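Putative lipoprotein YcdA (PDB 4R4G) is of unknown function but is a putative membrane-anchored lipoprotein that joins an N-terminal Ig-like domain to a C-terminal alpha/beta domain. Local coordinates at residues I252-K255 with V256-Y259; T63-G67 with D68-S72. All blocks are in the same frame, centred on the assembly; numbering follows the deposited sequence.

How the interactions relate
From the N terminus, the chain first meets interaction 2, where Thr63-Gly67 turns back on Asp68-Ser72 and closes a tight hairpin at the edge of a sheet in the Ig-like domain. That contact is complete long before the chain, after the helical connection between the domains, reaches interaction 1, one stretch of helix 248-260 in the C-terminal domain. The two lie in series and neither nest nor cross. The centres of interactions 1 and 2 are about 67 Å apart, on opposite sides of the chain's centre. Both are local surface contacts: interaction 2 joins strands 62-66 and 69-71, whereas interaction 1 links successive turns of one helix.

Interaction 1 of 2, residues I252-K255 with V256-Y259; sequences IEDK and VKDY
Glu253 and Lys257 run side by side and point the same way, one helical turn apart, and their ends join in a salt bridge. Lys257 NZ lies 2.7 Å from Glu253 OE2 and uses the anti lone pair of that oxygen, the one turned away from OE1. With CG anti to the backbone N (chi1 -176°) and the chain extended beyond it, Glu253 holds its carboxylate out where the extended lysine, lying alongside, can bring its NZ to it; Lys257 CE also packs 3.7 Å from Glu253 CG. Asp254 adds a second negative charge nearby, but its OD1 stays 4.3 Å from Lys257 NZ, beyond salt-bridge range.

Round the helix, Ile252 and Val256 meet at an oblique angle, methyl against methyl, with their CG2 atoms 3.9 Å apart. Beneath the side chains run the i to i+4 bonds of an alpha helix: Val256 N to Ile252 O at 2.7 Å, then Lys257 N to Glu253 O and Asp258 N to Asp254 O.

The charged pair lies on the exposed surface of helix 248-260, while other residues of the stretch face helix 268-283. There Ile252 touches Tyr279, Lys255 reaches Tyr274 and Glu282, and the Tyr259 ring stacks on that of Tyr274, packing the two helices together in the C-terminal domain.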
loop_
_atom_site.group_PDB
_atom_site.type_symbol
_atom_site.label_atom_id
_atom_site.label_comp_id
_atom_site.label_asym_id
_atom_site.label_seq_id
_atom_site.Cartn_x
_atom_site.Cartn_y
_atom_site.Cartn_z
ATOM N N ILE A 252 22.479 0.847 -29.513
ATOM C CA ILE A 252 23.624 1.731 -29.324
ATOM C C ILE A 252 24.769 1.187 -30.168
ATOM O O ILE A 252 25.341 1.947 -30.948
ATOM C CB ILE A 252 23.983 1.958 -27.834
ATOM C CG1 ILE A 252 22.860 2.764 -27.142
ATOM C CG2 ILE A 252 25.309 2.706 -27.698
ATOM C CD1 ILE A 252 22.639 2.395 -25.756
ATOM N N GLU A 253 25.022 -0.138 -30.101
ATOM C CA GLU A 253 26.036 -0.827 -30.916
ATOM C C GLU A 253 25.867 -0.429 -32.400
ATOM O O GLU A 253 26.854 -0.056 -33.032
ATOM C CB GLU A 253 25.928 -2.367 -30.721
ATOM C CG GLU A 253 26.972 -3.230 -31.440
ATOM C CD GLU A 253 26.596 -4.700 -31.597
ATOM O OE1 GLU A 253 26.329 -5.369 -30.572
ATOM O OE2 GLU A 253 26.558 -5.182 -32.753
ATOM N N ASP A 254 24.611 -0.425 -32.915
ATOM C CA ASP A 254 24.296 -0.082 -34.307
ATOM C C ASP A 254 24.453 1.423 -34.569
ATOM O O ASP A 254 24.882 1.794 -35.650
ATOM C CB ASP A 254 22.883 -0.572 -34.730
ATOM C CG ASP A 254 22.634 -2.086 -34.661
ATOM O OD1 ASP A 254 23.556 -2.870 -34.996
ATOM O OD2 ASP A 254 21.509 -2.486 -34.309
ATOM N N LYS A 255 24.151 2.279 -33.598
ATOM C CA LYS A 255 24.290 3.723 -33.789
ATOM C C LYS A 255 25.770 4.134 -33.739
ATOM O O LYS A 255 26.186 5.071 -34.441
ATOM C CB LYS A 255 23.457 4.489 -32.748
ATOM C CG LYS A 255 22.055 4.867 -33.236
ATOM C CD LYS A 255 22.061 6.294 -33.765
ATOM C CE LYS A 255 20.700 6.924 -33.907
ATOM N NZ LYS A 255 20.810 8.382 -34.218
ATOM N N VAL A 256 26.557 3.395 -32.920
ATOM C CA VAL A 256 28.002 3.562 -32.721
ATOM C C VAL A 256 28.693 3.161 -34.016
ATOM O O VAL A 256 29.558 3.900 -34.476
ATOM C CB VAL A 256 28.528 2.767 -31.480
ATOM C CG1 VAL A 256 30.038 2.530 -31.539
ATOM C CG2 VAL A 256 28.161 3.471 -30.179
ATOM N N LYS A 257 28.299 2.001 -34.608
ATOM C CA LYS A 257 28.845 1.509 -35.882
ATOM C C LYS A 257 28.559 2.524 -36.996
ATOM O O LYS A 257 29.463 2.855 -37.759
ATOM C CB LYS A 257 28.274 0.128 -36.251
ATOM C CG LYS A 257 28.856 -1.046 -35.465
ATOM C CD LYS A 257 28.229 -2.359 -35.921
ATOM C CE LYS A 257 28.365 -3.470 -34.909
ATOM N NZ LYS A 257 27.501 -4.632 -35.252
ATOM N N ASP A 258 27.325 3.071 -37.026
ATOM C CA ASP A 258 26.853 4.090 -37.971
ATOM C C ASP A 258 27.690 5.383 -37.874
ATOM O O ASP A 258 27.715 6.139 -38.839
ATOM C CB ASP A 258 25.361 4.397 -37.718
ATOM C CG ASP A 258 24.626 4.983 -38.909
ATOM O OD1 ASP A 258 24.908 6.148 -39.268
ATOM O OD2 ASP A 258 23.744 4.294 -39.456
ATOM N N TYR A 259 28.375 5.617 -36.716
ATOM C CA TYR A 259 29.275 6.749 -36.404
ATOM C C TYR A 259 30.742 6.449 -36.823
ATOM O O TYR A 259 31.532 7.381 -37.012
ATOM C CB TYR A 259 29.194 7.064 -34.903
ATOM C CG TYR A 259 30.190 8.071 -34.368
ATOM C CD1 TYR A 259 30.005 9.436 -34.566
ATOM C CD2 TYR A 259 31.266 7.666 -33.583
ATOM C CE1 TYR A 259 30.893 10.371 -34.036
ATOM C CE2 TYR A 259 32.157 8.592 -33.041
ATOM C CZ TYR A 259 31.965 9.945 -33.267
ATOM O OH TYR A 259 32.834 10.864 -32.727
#

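Interaction 2 of 2, residues T63-G67 with D68-S72; sequences TLYQG and DTKMS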
loop_
_atom_site.group_PDB
_atom_site.type_symbol
_atom_site.label_atom_id
_atom_site.label_comp_id
_atom_site.label_asym_id
_atom_site.label_seq_id
_atom_site.Cartn_x
_atom_site.Cartn_y
_atom_site.Cartn_z
ATOM N N THR A 63 -21.736 -12.343 16.365
ATOM C CA THR A 63 -21.803 -12.857 14.997
ATOM C C THR A 63 -22.245 -11.714 14.105
ATOM O O THR A 63 -23.002 -10.839 14.543
ATOM C CB THR A 63 -22.722 -14.088 14.874
ATOM O OG1 THR A 63 -24.043 -13.721 15.253
ATOM C CG2 THR A 63 -22.261 -15.269 15.723
ATOM N N LEU A 64 -21.769 -11.703 12.865
ATOM C CA LEU A 64 -22.201 -10.687 11.930
ATOM C C LEU A 64 -22.852 -11.325 10.744
ATOM O O LEU A 64 -22.352 -12.321 10.222
ATOM C CB LEU A 64 -21.027 -9.803 11.461
ATOM C CG LEU A 64 -21.421 -8.504 10.774
ATOM C CD1 LEU A 64 -21.438 -7.365 11.746
ATOM C CD2 LEU A 64 -20.494 -8.190 9.711
ATOM N N TYR A 65 -23.939 -10.722 10.286
ATOM C CA TYR A 65 -24.641 -11.115 9.083
ATOM C C TYR A 65 -24.516 -10.004 8.087
ATOM O O TYR A 65 -24.604 -8.835 8.456
ATOM C CB TYR A 65 -26.117 -11.437 9.360
ATOM C CG TYR A 65 -26.316 -12.776 10.043
ATOM C CD1 TYR A 65 -26.137 -12.917 11.419
ATOM C CD2 TYR A 65 -26.701 -13.899 9.321
ATOM C CE1 TYR A 65 -26.314 -14.149 12.050
ATOM C CE2 TYR A 65 -26.817 -15.149 9.930
ATOM C CZ TYR A 65 -26.640 -15.267 11.297
ATOM O OH TYR A 65 -26.841 -16.490 11.902
ATOM N N GLN A 66 -24.260 -10.366 6.828
ATOM C CA GLN A 66 -24.257 -9.476 5.680
ATOM C C GLN A 66 -25.429 -9.918 4.876
ATOM O O GLN A 66 -25.470 -11.079 4.445
ATOM C CB GLN A 66 -22.952 -9.582 4.920
ATOM C CG GLN A 66 -22.867 -8.648 3.762
ATOM C CD GLN A 66 -21.650 -8.977 2.989
ATOM O OE1 GLN A 66 -20.572 -8.447 3.248
ATOM N NE2 GLN A 66 -21.796 -9.907 2.067
ATOM N N GLY A 67 -26.436 -9.062 4.791
ATOM C CA GLY A 67 -27.706 -9.437 4.196
ATOM C C GLY A 67 -28.305 -10.451 5.143
ATOM O O GLY A 67 -28.419 -10.178 6.355
ATOM N N ASP A 68 -28.580 -11.662 4.614
ATOM C CA ASP A 68 -29.094 -12.787 5.404
ATOM C C ASP A 68 -28.002 -13.843 5.634
ATOM O O ASP A 68 -28.276 -14.859 6.237
ATOM C CB ASP A 68 -30.318 -13.434 4.724
ATOM C CG ASP A 68 -31.576 -12.587 4.702
ATOM O OD1 ASP A 68 -31.679 -11.656 5.530
ATOM O OD2 ASP A 68 -32.478 -12.885 3.892
ATOM N N THR A 69 -26.781 -13.611 5.164
ATOM C CA THR A 69 -25.656 -14.553 5.241
ATOM C C THR A 69 -24.731 -14.251 6.413
ATOM O O THR A 69 -24.264 -13.119 6.561
ATOM C CB THR A 69 -24.841 -14.499 3.914
ATOM O OG1 THR A 69 -25.714 -14.682 2.794
ATOM C CG2 THR A 69 -23.697 -15.514 3.866
ATOM N N LYS A 70 -24.413 -15.286 7.199
ATOM C CA LYS A 70 -23.452 -15.187 8.293
ATOM C C LYS A 70 -22.074 -15.011 7.699
ATOM O O LYS A 70 -21.722 -15.711 6.738
ATOM C CB LYS A 70 -23.516 -16.436 9.193
ATOM C CG LYS A 70 -22.839 -16.269 10.549
ATOM C CD LYS A 70 -23.012 -17.486 11.441
ATOM C CE LYS A 70 -21.984 -17.499 12.542
ATOM N NZ LYS A 70 -22.230 -18.584 13.530
HETATM N N MSE A 71 -21.315 -14.030 8.218
HETATM C CA MSE A 71 -19.946 -13.760 7.775
HETATM C C MSE A 71 -18.925 -14.359 8.758
HETATM O O MSE A 71 -19.213 -14.553 9.938
HETATM C CB MSE A 71 -19.703 -12.255 7.609
HETATM C CG MSE A 71 -20.539 -11.613 6.515
HETATM SE SE MSE A 71 -20.528 -12.512 4.749
HETATM C CE MSE A 71 -18.999 -11.776 3.988
ATOM N N SER A 72 -17.722 -14.640 8.269
ATOM C CA SER A 72 -16.637 -15.185 9.078
ATOM C C SER A 72 -16.094 -14.141 10.028
ATOM O O SER A 72 -15.981 -12.961 9.693
ATOM C CB SER A 72 -15.493 -15.676 8.188
ATOM O OG SER A 72 -15.884 -16.611 7.196
HETATM O O HOH W 1 -20.070 -14.169 12.336
#
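Tyr65 lays one face of its ring over Lys70, its cross-strand neighbour in a two-residue beta hairpin of the Ig-like domain. The two are an antiparallel non-hydrogen-bonded pair, and their side chains cross. Lys70 CB makes an off-centre CH-pi contact, 4.1 Å from the centroid of the Tyr65 ring and 29° off its normal, while CG sits over the rim. Asp68 O approaches the ring edge near its plane. From Lys70 CB the extended aliphatic chain runs on past the ring, bringing CE to 3.9 Å from Thr63 CG2.

Gln66 and Met71, a selenomethionine, pack on the other face of the hairpin. Met71 CG lies 3.5 Å from Gln66 CB, and bends at chi2 (-50°) and chi3 fold the selenium and CE back alongside the Gln66 amide. That amide is held by Asp103, just after strand 93-102, whose backbone N donates a hydrogen bond to Gln66 OE1. Leu64, on the same face, packs against Phe100, Val102 and Leu110, and so ties the hairpin to the body of the domain.

A type II' turn from Gln66 to Thr69 reverses the chain, with Gly67 at positive phi (68°). Gln66 N donates to Thr69 O at 2.8 Å, and Thr69 N returns a bond to Gln66 O. Further along, Met71 N bonds to Leu64 O. Beyond it a water bridges the strands, accepting from Leu64 N at 3.0 Å and donating to Met71 O at 2.6 Å.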